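Local coordinates for protein putative sugar phosphate isomerase (Acidithiobacillus ferrooxidans, PDB 3L2H) that probably binds a metal ion in a cupin beta-barrel and may act as a sugar phosphate isomerase, at residues V23-N27 with Y131-K136; E58-L64 with A102-S108; H66-E70 with G121-D127. All blocks are in the same frame, centred on the assembly; numbering follows the deposited sequence. Where two conformers were deposited one is given.

Interaction 1. Residues V23-N27 with Y131-K136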
loop_
_atom_site.group_PDB
_atom_site.type_symbol
_atom_site.label_atom_id
_atom_site.label_comp_id
_atom_site.label_asym_id
_atom_site.label_seq_id
_atom_site.Cartn_x
_atom_site.Cartn_y
_atom_site.Cartn_z
ATOM N N VAL B 23 -20.404 -5.079 21.833
ATOM C CA VAL B 23 -20.686 -3.828 22.544
ATOM C C VAL B 23 -19.443 -2.951 22.282
ATOM O O VAL B 23 -18.300 -3.412 22.437
ATOM C CB VAL B 23 -20.959 -4.000 24.034
ATOM C CG1 VAL B 23 -21.366 -2.671 24.656
ATOM C CG2 VAL B 23 -22.070 -5.045 24.288
ATOM N N HIS B 24 -19.657 -1.733 21.794
ATOM C CA HIS B 24 -18.545 -0.829 21.587
ATOM C C HIS B 24 -17.896 -0.476 22.942
ATOM O O HIS B 24 -18.607 -0.153 23.937
ATOM C CB HIS B 24 -18.997 0.412 20.841
ATOM C CG HIS B 24 -17.865 1.163 20.261
ATOM N ND1 HIS B 24 -16.973 1.870 21.034
ATOM C CD2 HIS B 24 -17.407 1.234 18.990
ATOM C CE1 HIS B 24 -16.022 2.352 20.260
ATOM N NE2 HIS B 24 -16.274 2.001 19.016
ATOM N N PHE B 25 -16.555 -0.480 23.008
ATOM C CA PHE B 25 -15.902 -0.237 24.325
ATOM C C PHE B 25 -16.060 1.201 24.859
ATOM O O PHE B 25 -15.860 1.442 26.068
ATOM C CB PHE B 25 -14.424 -0.639 24.319
ATOM C CG PHE B 25 -13.494 0.403 23.738
ATOM C CD1 PHE B 25 -13.456 0.642 22.386
ATOM C CD2 PHE B 25 -12.653 1.129 24.554
ATOM C CE1 PHE B 25 -12.569 1.589 21.841
ATOM C CE2 PHE B 25 -11.792 2.102 23.998
ATOM C CZ PHE B 25 -11.736 2.281 22.637
ATOM N N LEU B 26 -16.490 2.120 23.987
ATOM C CA LEU B 26 -16.736 3.507 24.358
ATOM C C LEU B 26 -18.211 3.850 24.468
ATOM O O LEU B 26 -18.535 5.001 24.828
ATOM C CB LEU B 26 -16.001 4.468 23.391
ATOM C CG LEU B 26 -14.458 4.499 23.505
ATOM C CD1 LEU B 26 -13.758 5.385 22.405
ATOM C CD2 LEU B 26 -14.020 4.945 24.916
ATOM N N ASN B 27 -19.103 2.885 24.238
ATOM C CA ASN B 27 -20.559 3.179 24.279
ATOM C C ASN B 27 -21.336 1.942 24.694
ATOM O O ASN B 27 -21.511 1.009 23.883
ATOM C CB ASN B 27 -21.080 3.722 22.937
ATOM C CG ASN B 27 -22.526 4.137 23.006
ATOM O OD1 ASN B 27 -23.192 3.952 24.034
ATOM N ND2 ASN B 27 -23.048 4.653 21.895
ATOM N N TYR B 131 -13.159 9.808 18.167
ATOM C CA TYR B 131 -14.402 9.674 18.934
ATOM C C TYR B 131 -14.707 11.025 19.573
ATOM O O TYR B 131 -14.396 11.257 20.747
ATOM C CB TYR B 131 -14.274 8.563 19.965
ATOM C CG TYR B 131 -13.968 7.222 19.367
ATOM C CD1 TYR B 131 -14.943 6.480 18.740
ATOM C CD2 TYR B 131 -12.690 6.710 19.416
ATOM C CE1 TYR B 131 -14.677 5.251 18.196
ATOM C CE2 TYR B 131 -12.395 5.474 18.858
ATOM C CZ TYR B 131 -13.392 4.744 18.274
ATOM O OH TYR B 131 -13.093 3.518 17.707
ATOM N N PRO B 132 -15.308 11.932 18.803
ATOM C CA PRO B 132 -15.402 13.314 19.314
ATOM C C PRO B 132 -16.153 13.453 20.654
ATOM O O PRO B 132 -15.782 14.315 21.460
ATOM C CB PRO B 132 -16.121 14.069 18.200
ATOM C CG PRO B 132 -15.938 13.211 16.925
ATOM C CD PRO B 132 -15.800 11.788 17.408
ATOM N N ASN B 133 -17.157 12.620 20.906
ATOM C CA ASN B 133 -17.963 12.753 22.132
ATOM C C ASN B 133 -17.225 12.250 23.353
ATOM O O ASN B 133 -17.591 12.630 24.490
ATOM C CB ASN B 133 -19.338 12.072 22.017
ATOM C CG ASN B 133 -20.251 12.782 21.006
ATOM O OD1 ASN B 133 -20.014 13.950 20.645
ATOM N ND2 ASN B 133 -21.264 12.089 20.550
ATOM N N GLN B 134 -16.179 11.464 23.138
ATOM C CA GLN B 134 -15.336 11.030 24.211
ATOM C C GLN B 134 -14.018 11.848 24.285
ATOM O O GLN B 134 -13.236 11.583 25.150
ATOM C CB GLN B 134 -14.996 9.532 24.075
ATOM C CG GLN B 134 -16.257 8.624 23.926
ATOM C CD GLN B 134 -17.270 8.855 25.002
ATOM O OE1 GLN B 134 -16.910 9.074 26.166
ATOM N NE2 GLN B 134 -18.545 8.836 24.648
ATOM N N HIS B 135 -13.787 12.786 23.369
ATOM C CA HIS B 135 -12.555 13.579 23.349
ATOM C C HIS B 135 -11.322 12.679 23.197
ATOM O O HIS B 135 -10.288 12.910 23.835
ATOM C CB HIS B 135 -12.489 14.442 24.626
ATOM C CG HIS B 135 -11.657 15.665 24.512
ATOM N ND1 HIS B 135 -10.552 15.892 25.319
ATOM C CD2 HIS B 135 -11.751 16.733 23.688
ATOM C CE1 HIS B 135 -10.037 17.074 25.017
ATOM N NE2 HIS B 135 -10.722 17.594 24.012
ATOM N N LYS B 136 -11.439 11.659 22.345
ATOM C CA LYS B 136 -10.351 10.710 22.125
ATOM C C LYS B 136 -10.047 10.466 20.646
ATOM O O LYS B 136 -10.938 10.453 19.822
ATOM C CB LYS B 136 -10.682 9.357 22.785
ATOM C CG LYS B 136 -10.691 9.405 24.330
ATOM C CD LYS B 136 -11.199 8.162 24.878
ATOM C CE LYS B 136 -11.592 8.286 26.392
ATOM N NZ LYS B 136 -10.620 9.076 27.161
HETATM O O HOH W 1 -14.843 2.383 16.246
#

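Interaction 2. Residues E58-L64 with A102-S108. With EDO (1,2-ethanediol), chain N.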
loop_
_atom_site.group_PDB
_atom_site.type_symbol
_atom_site.label_atom_id
_atom_site.label_comp_id
_atom_site.label_asym_id
_atom_site.label_seq_id
_atom_site.Cartn_x
_atom_site.Cartn_y
_atom_site.Cartn_z
ATOM N N GLU B 58 -27.649 1.366 19.689
ATOM C CA GLU B 58 -26.971 2.147 18.687
ATOM C C GLU B 58 -25.964 1.274 17.969
ATOM O O GLU B 58 -25.556 0.232 18.461
ATOM C CB GLU B 58 -26.216 3.325 19.301
ATOM C CG GLU B 58 -27.026 4.437 19.923
ATOM C CD GLU B 58 -26.061 5.513 20.442
ATOM O OE1 GLU B 58 -25.385 6.228 19.632
ATOM O OE2 GLU B 58 -25.864 5.532 21.645
ATOM N N SER B 59 -25.521 1.750 16.818
ATOM C CA SER B 59 -24.653 0.976 15.952
ATOM C C SER B 59 -23.187 1.018 16.353
ATOM O O SER B 59 -22.424 0.109 15.988
ATOM C CB SER B 59 -24.807 1.482 14.496
ATOM O OG SER B 59 -24.257 2.781 14.279
ATOM N N THR B 60 -22.800 2.063 17.097
ATOM C CA THR B 60 -21.394 2.360 17.307
ATOM C C THR B 60 -21.247 3.491 18.323
ATOM O O THR B 60 -22.236 3.980 18.840
ATOM C CB THR B 60 -20.738 2.820 15.954
ATOM O OG1 THR B 60 -19.316 2.833 16.079
ATOM C CG2 THR B 60 -21.268 4.207 15.545
ATOM N N GLU B 61 -20.018 3.863 18.652
ATOM C CA GLU B 61 -19.782 5.161 19.284
ATOM C C GLU B 61 -19.512 6.135 18.170
ATOM O O GLU B 61 -18.727 5.838 17.258
ATOM C CB GLU B 61 -18.584 5.123 20.231
ATOM C CG GLU B 61 -18.133 6.506 20.718
ATOM C CD GLU B 61 -19.147 7.224 21.599
ATOM O OE1 GLU B 61 -20.124 6.571 22.031
ATOM O OE2 GLU B 61 -18.985 8.454 21.901
ATOM N N TYR B 62 -20.193 7.274 18.195
ATOM C CA TYR B 62 -20.003 8.378 17.232
ATOM C C TYR B 62 -18.546 8.522 16.853
ATOM O O TYR B 62 -17.705 8.775 17.717
ATOM C CB TYR B 62 -20.503 9.643 17.874
ATOM C CG TYR B 62 -20.603 10.881 17.011
ATOM C CD1 TYR B 62 -21.509 10.963 15.955
ATOM C CD2 TYR B 62 -19.792 11.976 17.263
ATOM C CE1 TYR B 62 -21.618 12.134 15.178
ATOM C CE2 TYR B 62 -19.896 13.145 16.522
ATOM C CZ TYR B 62 -20.807 13.215 15.486
ATOM O OH TYR B 62 -20.876 14.353 14.763
ATOM N N HIS B 63 -18.242 8.341 15.558
ATOM C CA HIS B 63 -16.845 8.283 15.148
ATOM C C HIS B 63 -16.581 8.747 13.706
ATOM O O HIS B 63 -17.483 8.832 12.867
ATOM C CB HIS B 63 -16.316 6.847 15.337
ATOM C CG HIS B 63 -16.873 5.881 14.344
ATOM N ND1 HIS B 63 -17.998 5.125 14.588
ATOM C CD2 HIS B 63 -16.536 5.640 13.049
ATOM C CE1 HIS B 63 -18.280 4.398 13.520
ATOM N NE2 HIS B 63 -17.434 4.722 12.555
ATOM N N LEU B 64 -15.299 9.012 13.447
ATOM C CA LEU B 64 -14.805 9.471 12.159
ATOM C C LEU B 64 -13.537 8.708 11.842
ATOM O O LEU B 64 -12.584 8.724 12.631
ATOM C CB LEU B 64 -14.466 10.961 12.226
ATOM C CG LEU B 64 -13.897 11.577 10.952
ATOM C CD1 LEU B 64 -14.942 11.660 9.844
ATOM C CD2 LEU B 64 -13.367 12.970 11.259
ATOM N N ALA B 102 -14.931 12.526 6.086
ATOM C CA ALA B 102 -16.073 13.239 5.566
ATOM C C ALA B 102 -17.039 13.660 6.651
ATOM O O ALA B 102 -17.456 14.807 6.669
ATOM C CB ALA B 102 -16.793 12.384 4.523
ATOM N N ALA B 103 -17.407 12.749 7.556
ATOM C CA ALA B 103 -18.400 13.071 8.565
ATOM C C ALA B 103 -18.388 12.048 9.704
ATOM O O ALA B 103 -18.415 10.841 9.445
ATOM C CB ALA B 103 -19.766 13.106 7.933
ATOM N N ALA B 104 -18.348 12.517 10.946
ATOM C CA ALA B 104 -18.558 11.636 12.107
ATOM C C ALA B 104 -20.016 11.170 12.101
ATOM O O ALA B 104 -20.906 11.938 11.747
ATOM C CB ALA B 104 -18.215 12.381 13.413
ATOM N N HIS B 105 -20.266 9.936 12.500
ATOM C CA HIS B 105 -21.616 9.422 12.544
ATOM C C HIS B 105 -21.843 8.360 13.579
ATOM O O HIS B 105 -20.903 7.709 14.056
ATOM C CB HIS B 105 -21.988 8.806 11.166
ATOM C CG HIS B 105 -21.758 7.336 11.079
ATOM N ND1 HIS B 105 -20.542 6.790 10.741
ATOM C CD2 HIS B 105 -22.598 6.289 11.303
ATOM C CE1 HIS B 105 -20.640 5.465 10.772
ATOM N NE2 HIS B 105 -21.888 5.137 11.093
ATOM N N SER B 106 -23.123 8.175 13.883
ATOM C CA SER B 106 -23.624 7.017 14.570
ATOM C C SER B 106 -25.080 6.801 14.117
ATOM O O SER B 106 -25.700 7.685 13.559
ATOM C CB SER B 106 -23.539 7.146 16.100
ATOM O OG SER B 106 -24.253 8.290 16.560
ATOM N N ILE B 107 -25.589 5.599 14.348
ATOM C CA ILE B 107 -26.976 5.255 14.088
ATOM C C ILE B 107 -27.634 4.738 15.371
ATOM O O ILE B 107 -27.031 3.941 16.112
ATOM C CB ILE B 107 -27.084 4.163 13.000
ATOM C CG1 ILE B 107 -26.680 4.723 11.636
ATOM C CG2 ILE B 107 -28.527 3.563 12.898
ATOM C CD1 ILE B 107 -26.278 3.653 10.582
ATOM N N SER B 108 -28.842 5.243 15.636
ATOM C CA SER B 108 -29.682 4.805 16.734
ATOM C C SER B 108 -30.907 4.084 16.191
ATOM O O SER B 108 -31.411 4.420 15.114
ATOM C CB SER B 108 -30.171 5.996 17.560
ATOM O OG SER B 108 -29.108 6.650 18.239
HETATM C C1 EDO N . -21.197 1.180 12.019
HETATM O O1 EDO N . -20.006 1.997 12.051
HETATM C C2 EDO N . -22.325 1.911 11.333
HETATM O O2 EDO N . -22.851 2.876 12.270
HETATM O O HOH W 2 -26.740 7.402 17.249
HETATM O O HOH W 3 -18.160 8.273 10.263
#

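Interaction 3. Residues H66-E70 with G121-D127. With EDO (1,2-ethanediol), chain N.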
loop_
_atom_site.group_PDB
_atom_site.type_symbol
_atom_site.label_atom_id
_atom_site.label_comp_id
_atom_site.label_asym_id
_atom_site.label_seq_id
_atom_site.Cartn_x
_atom_site.Cartn_y
_atom_site.Cartn_z
ATOM N N HIS B 66 -10.176 8.256 9.448
ATOM C CA HIS B 66 -9.299 9.051 8.622
ATOM C C HIS B 66 -8.806 8.314 7.365
ATOM O O HIS B 66 -8.403 8.983 6.418
ATOM C CB HIS B 66 -8.059 9.478 9.436
ATOM C CG HIS B 66 -8.349 10.458 10.522
ATOM N ND1 HIS B 66 -7.502 11.502 10.822
ATOM C CD2 HIS B 66 -9.395 10.557 11.383
ATOM C CE1 HIS B 66 -8.016 12.194 11.821
ATOM N NE2 HIS B 66 -9.165 11.644 12.177
ATOM N N TYR B 67 -8.774 6.980 7.383
ATOM C CA TYR B 67 -8.252 6.182 6.259
ATOM C C TYR B 67 -9.190 5.085 5.762
ATOM O O TYR B 67 -9.208 4.789 4.556
ATOM C CB TYR B 67 -6.889 5.532 6.645
ATOM C CG TYR B 67 -5.782 6.539 6.702
ATOM C CD1 TYR B 67 -5.088 6.897 5.553
ATOM C CD2 TYR B 67 -5.476 7.188 7.878
ATOM C CE1 TYR B 67 -4.098 7.877 5.606
ATOM C CE2 TYR B 67 -4.472 8.187 7.952
ATOM C CZ TYR B 67 -3.788 8.507 6.832
ATOM O OH TYR B 67 -2.812 9.478 6.852
ATOM N N GLU B 68 -9.917 4.435 6.649
ATOM C CA GLU B 68 -10.864 3.399 6.218
ATOM C C GLU B 68 -12.235 3.964 5.817
ATOM O O GLU B 68 -12.852 4.723 6.576
ATOM C CB GLU B 68 -11.091 2.342 7.298
ATOM C CG GLU B 68 -9.922 1.385 7.584
ATOM C CD GLU B 68 -10.237 0.334 8.634
ATOM O OE1 GLU B 68 -11.338 0.378 9.236
ATOM O OE2 GLU B 68 -9.396 -0.596 8.863
ATOM N N GLU B 69 -12.694 3.618 4.609
ATOM C CA GLU B 69 -14.064 3.889 4.205
ATOM C C GLU B 69 -15.041 2.932 4.896
ATOM O O GLU B 69 -14.684 1.821 5.280
ATOM C CB GLU B 69 -14.194 3.781 2.665
ATOM C CG GLU B 69 -13.454 4.954 2.016
ATOM C CD GLU B 69 -13.587 4.998 0.526
ATOM O OE1 GLU B 69 -13.903 3.948 -0.050
ATOM O OE2 GLU B 69 -13.348 6.089 -0.045
ATOM N N GLU B 70 -16.292 3.367 5.033
ATOM C CA GLU B 70 -17.318 2.590 5.702
ATOM C C GLU B 70 -18.633 2.907 4.986
ATOM O O GLU B 70 -18.784 4.020 4.490
ATOM C CB GLU B 70 -17.382 3.035 7.173
ATOM C CG GLU B 70 -18.345 2.372 8.012
ATOM C CD GLU B 70 -18.123 2.674 9.501
ATOM O OE1 GLU B 70 -17.723 3.810 9.915
ATOM O OE2 GLU B 70 -18.348 1.725 10.239
ATOM N N GLY B 121 -17.017 -2.258 5.231
ATOM C CA GLY B 121 -15.892 -1.400 5.527
ATOM C C GLY B 121 -14.552 -1.940 5.074
ATOM O O GLY B 121 -14.391 -3.146 4.789
ATOM N N GLN B 122 -13.610 -1.037 4.891
ATOM C CA GLN B 122 -12.258 -1.456 4.526
ATOM C C GLN B 122 -11.623 -1.983 5.744
ATOM O O GLN B 122 -11.995 -1.564 6.857
ATOM C CB GLN B 122 -11.392 -0.309 4.061
ATOM C CG GLN B 122 -11.733 0.297 2.785
ATOM C CD GLN B 122 -10.713 1.319 2.407
ATOM O OE1 GLN B 122 -10.906 2.510 2.653
ATOM N NE2 GLN B 122 -9.588 0.866 1.843
ATOM N N ARG B 123 -10.666 -2.884 5.574
ATOM C CA ARG B 123 -9.800 -3.329 6.650
ATOM C C ARG B 123 -8.372 -2.978 6.298
ATOM O O ARG B 123 -7.824 -3.622 5.437
ATOM C CB ARG B 123 -9.858 -4.824 6.838
ATOM C CG ARG B 123 -11.117 -5.280 7.469
ATOM C CD ARG B 123 -10.951 -6.649 8.023
ATOM N NE ARG B 123 -12.224 -7.030 8.567
ATOM C CZ ARG B 123 -12.536 -8.246 8.987
ATOM N NH1 ARG B 123 -11.672 -9.232 8.907
ATOM N NH2 ARG B 123 -13.739 -8.463 9.489
ATOM N N LEU B 124 -7.812 -1.941 6.914
ATOM C CA LEU B 124 -6.452 -1.493 6.624
ATOM C C LEU B 124 -5.572 -1.702 7.840
ATOM O O LEU B 124 -6.043 -1.678 8.965
ATOM C CB LEU B 124 -6.424 -0.016 6.275
ATOM C CG LEU B 124 -7.219 0.377 5.065
ATOM C CD1 LEU B 124 -7.231 1.945 4.914
ATOM C CD2 LEU B 124 -6.669 -0.366 3.787
ATOM N N ASP B 125 -4.299 -1.932 7.585
ATOM C CA ASP B 125 -3.324 -2.104 8.645
ATOM C C ASP B 125 -3.128 -0.843 9.505
ATOM O O ASP B 125 -2.775 -0.978 10.672
ATOM C CB ASP B 125 -1.978 -2.489 8.061
ATOM C CG ASP B 125 -1.915 -3.951 7.625
ATOM O OD1 ASP B 125 -2.772 -4.758 7.995
ATOM O OD2 ASP B 125 -0.940 -4.291 6.958
ATOM N N GLN B 126 -3.324 0.332 8.930
ATOM C CA GLN B 126 -3.247 1.599 9.653
ATOM C C GLN B 126 -4.520 2.450 9.482
ATOM O O GLN B 126 -5.017 2.651 8.369
ATOM C CB GLN B 126 -2.057 2.439 9.191
ATOM C CG GLN B 126 -0.654 1.822 9.468
ATOM C CD GLN B 126 0.501 2.762 9.020
ATOM O OE1 GLN B 126 0.947 2.634 7.892
ATOM N NE2 GLN B 126 0.932 3.752 9.896
ATOM N N ASP B 127 -4.963 3.043 10.580
ATOM C CA ASP B 127 -6.094 3.971 10.535
ATOM C C ASP B 127 -5.988 4.875 11.745
ATOM O O ASP B 127 -5.219 4.623 12.689
ATOM C CB ASP B 127 -7.414 3.181 10.526
ATOM C CG ASP B 127 -8.645 4.004 10.105
ATOM O OD1 ASP B 127 -8.517 5.107 9.524
ATOM O OD2 ASP B 127 -9.758 3.478 10.384
HETATM C C1 EDO N . -21.197 1.180 12.019
HETATM O O1 EDO N . -20.006 1.997 12.051
HETATM C C2 EDO N . -22.325 1.911 11.333
HETATM O O2 EDO N . -22.851 2.876 12.270
HETATM O O HOH W 4 -10.182 1.247 11.716
#

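Interaction 1. Residues V23-N27 with Y131-K136
L26 leaves its backbone with CG anti to the carbonyl carbon (chi1 -70°), and Y131 does the same with its own CG (chi1 -59°); the two side chains cross at about a right angle, and the CD1 methyl of L26 lies over one face of the phenol ring. CD1 lies 3.6 Å from the Y131 ring centroid, 20° off the ring normal, which meets the geometry of a CH-pi contact; its nearest atom, Y131 CD2, shows that the methyl is displaced toward the rim. The other branch, L26 CD2, rests more loosely on K136 CD at 4.3 Å. H24 meets the same tyrosine obliquely, NE2 being 3.7 Å from Y131 CE1, and a water links H24 NE2 (3.1 Å) to Y131 OH. On its other nitrogen the imidazole is fixed in rotation: H24 ND1 accepts L26 N at 3.0 Å, nearly in the ring plane. The CB of L26 also touches CG of Q134, whose amide NE2 is bonded to E61. The arrangement packs a type I beta turn, H24 to N27, against a beta-hairpin turn in which H135 and K136 both face Y131, a G1 beta bulge.

Interaction 2. Residues E58-L64 with A102-S108
The two segments run antiparallel, their end-to-end directions 170° apart, but pair only at H63 with H105, a hydrogen-bonded pair, and in a bridge of E58 with S108; the register shifts by two between them. H63 N reaches H105 O at 3.1 Å, and H105 N returns to H63 O at 3.0 Å. Near the other bridge, S59 N donates to I107 O (2.8 Å), while S59 OG, turned between its backbone N and carbonyl carbon (chi1 70°), accepts I107 N at 3.1 Å and also meets O2 of a 1,2-ethanediol in a very short bond. The imidazoles of H63 and H105 point the same way side by side, their planes 63° apart. H63 is held by both nitrogens: ND1 donates to E61 O at 2.9 Å in the ring plane, and NE2 is bonded to E70. H105 NE2 meets the same diol O2 at 2.7 Å, and its ND1 lies 2.8 Å from a water that donates to H63 O and A103 O. H63 and H105 probably correspond to metal-binding histidines of many cupins; no metal is modelled, and the diol, probably from the crystallisation liquor, may mark the pocket. On the other side of 102-108, A104 CB sits over one face of Y62, 3.8 Å from the ring centroid, and a second water ties E58 OE1 to the hydroxyls of S106 and S108. Strand 105-108 is bonded on its far edge to strand 79-83, strand 126-131 packs against H63, and L7 of a third subunit rests on A102 and A103.

Interaction 3. Residues H66-E70 with G121-D127
D127 OD1 accepts two successive backbone amides of the opposing loop: Y67 N at 2.9 Å, nearly along the C-O axis, and E68 N at 3.3 Å, a weak bond. The loop fits the first cupin motif, HxH, four intervening residues and a glutamate, here H63, H65 and E70. The other carboxylate oxygen, D127 OD2, is bonded to H65 ND1, so D127 couples the backbone of this loop to the second histidine of the motif. E68 crosses D127 at about a right angle, its chain extended beyond CG, and its OE2 receives L124 N at 2.8 Å in an almost straight bond (177°), from the anti side and 32° out of the carboxylate plane. R140 forms a salt bridge with the same oxygen, which probably offsets the nearness of E68 OE1 to D127 OD2, 3.7 Å away; a water donates to D127 OD2 and, weakly, to E68 OE1. With an alanine at E68, L124 N and the R140 guanidinium would lose their carboxylate partner, which would probably leave the chain at R123 and L124 less firmly tied to the loop. On the side nearer E70 and G121, E69 N donates to Q122 OE1 at 2.9 Å and E69 O takes Q122 N at 3.1 Å, so Q122 grips E69 through both side chain and backbone. E69's own carboxylate turns to backbone amides of R44 and H45 on a third subunit. Next along, E70 and G121 form an antiparallel non-hydrogen-bonded pair, their CA atoms 4.2 Å apart.

In the fold
Interactions 2 and 3 both lie, along the chain, inside the loop closed by interaction 1, and they cross each other, their segments alternating. Centre to centre, interaction 2 is about 10 Å from interaction 1 and about 15 Å from interaction 3, while interactions 1 and 3 are about 18 Å apart. Interaction 2 is thus the junction: E58 OE2 lies 3.0 Å from N27 ND2 of interaction 1, a probable hydrogen bond, and H105 CE1 packs 3.5 Å from E70 OE1 of interaction 3. Strand 126-131 runs from interaction 3, at its start, to interaction 1, at its end. The 1,2-ethanediol is touched by interactions 2 and 3, consistent with a pocket inside the cupin barrel, whereas interaction 1 lies at the surface.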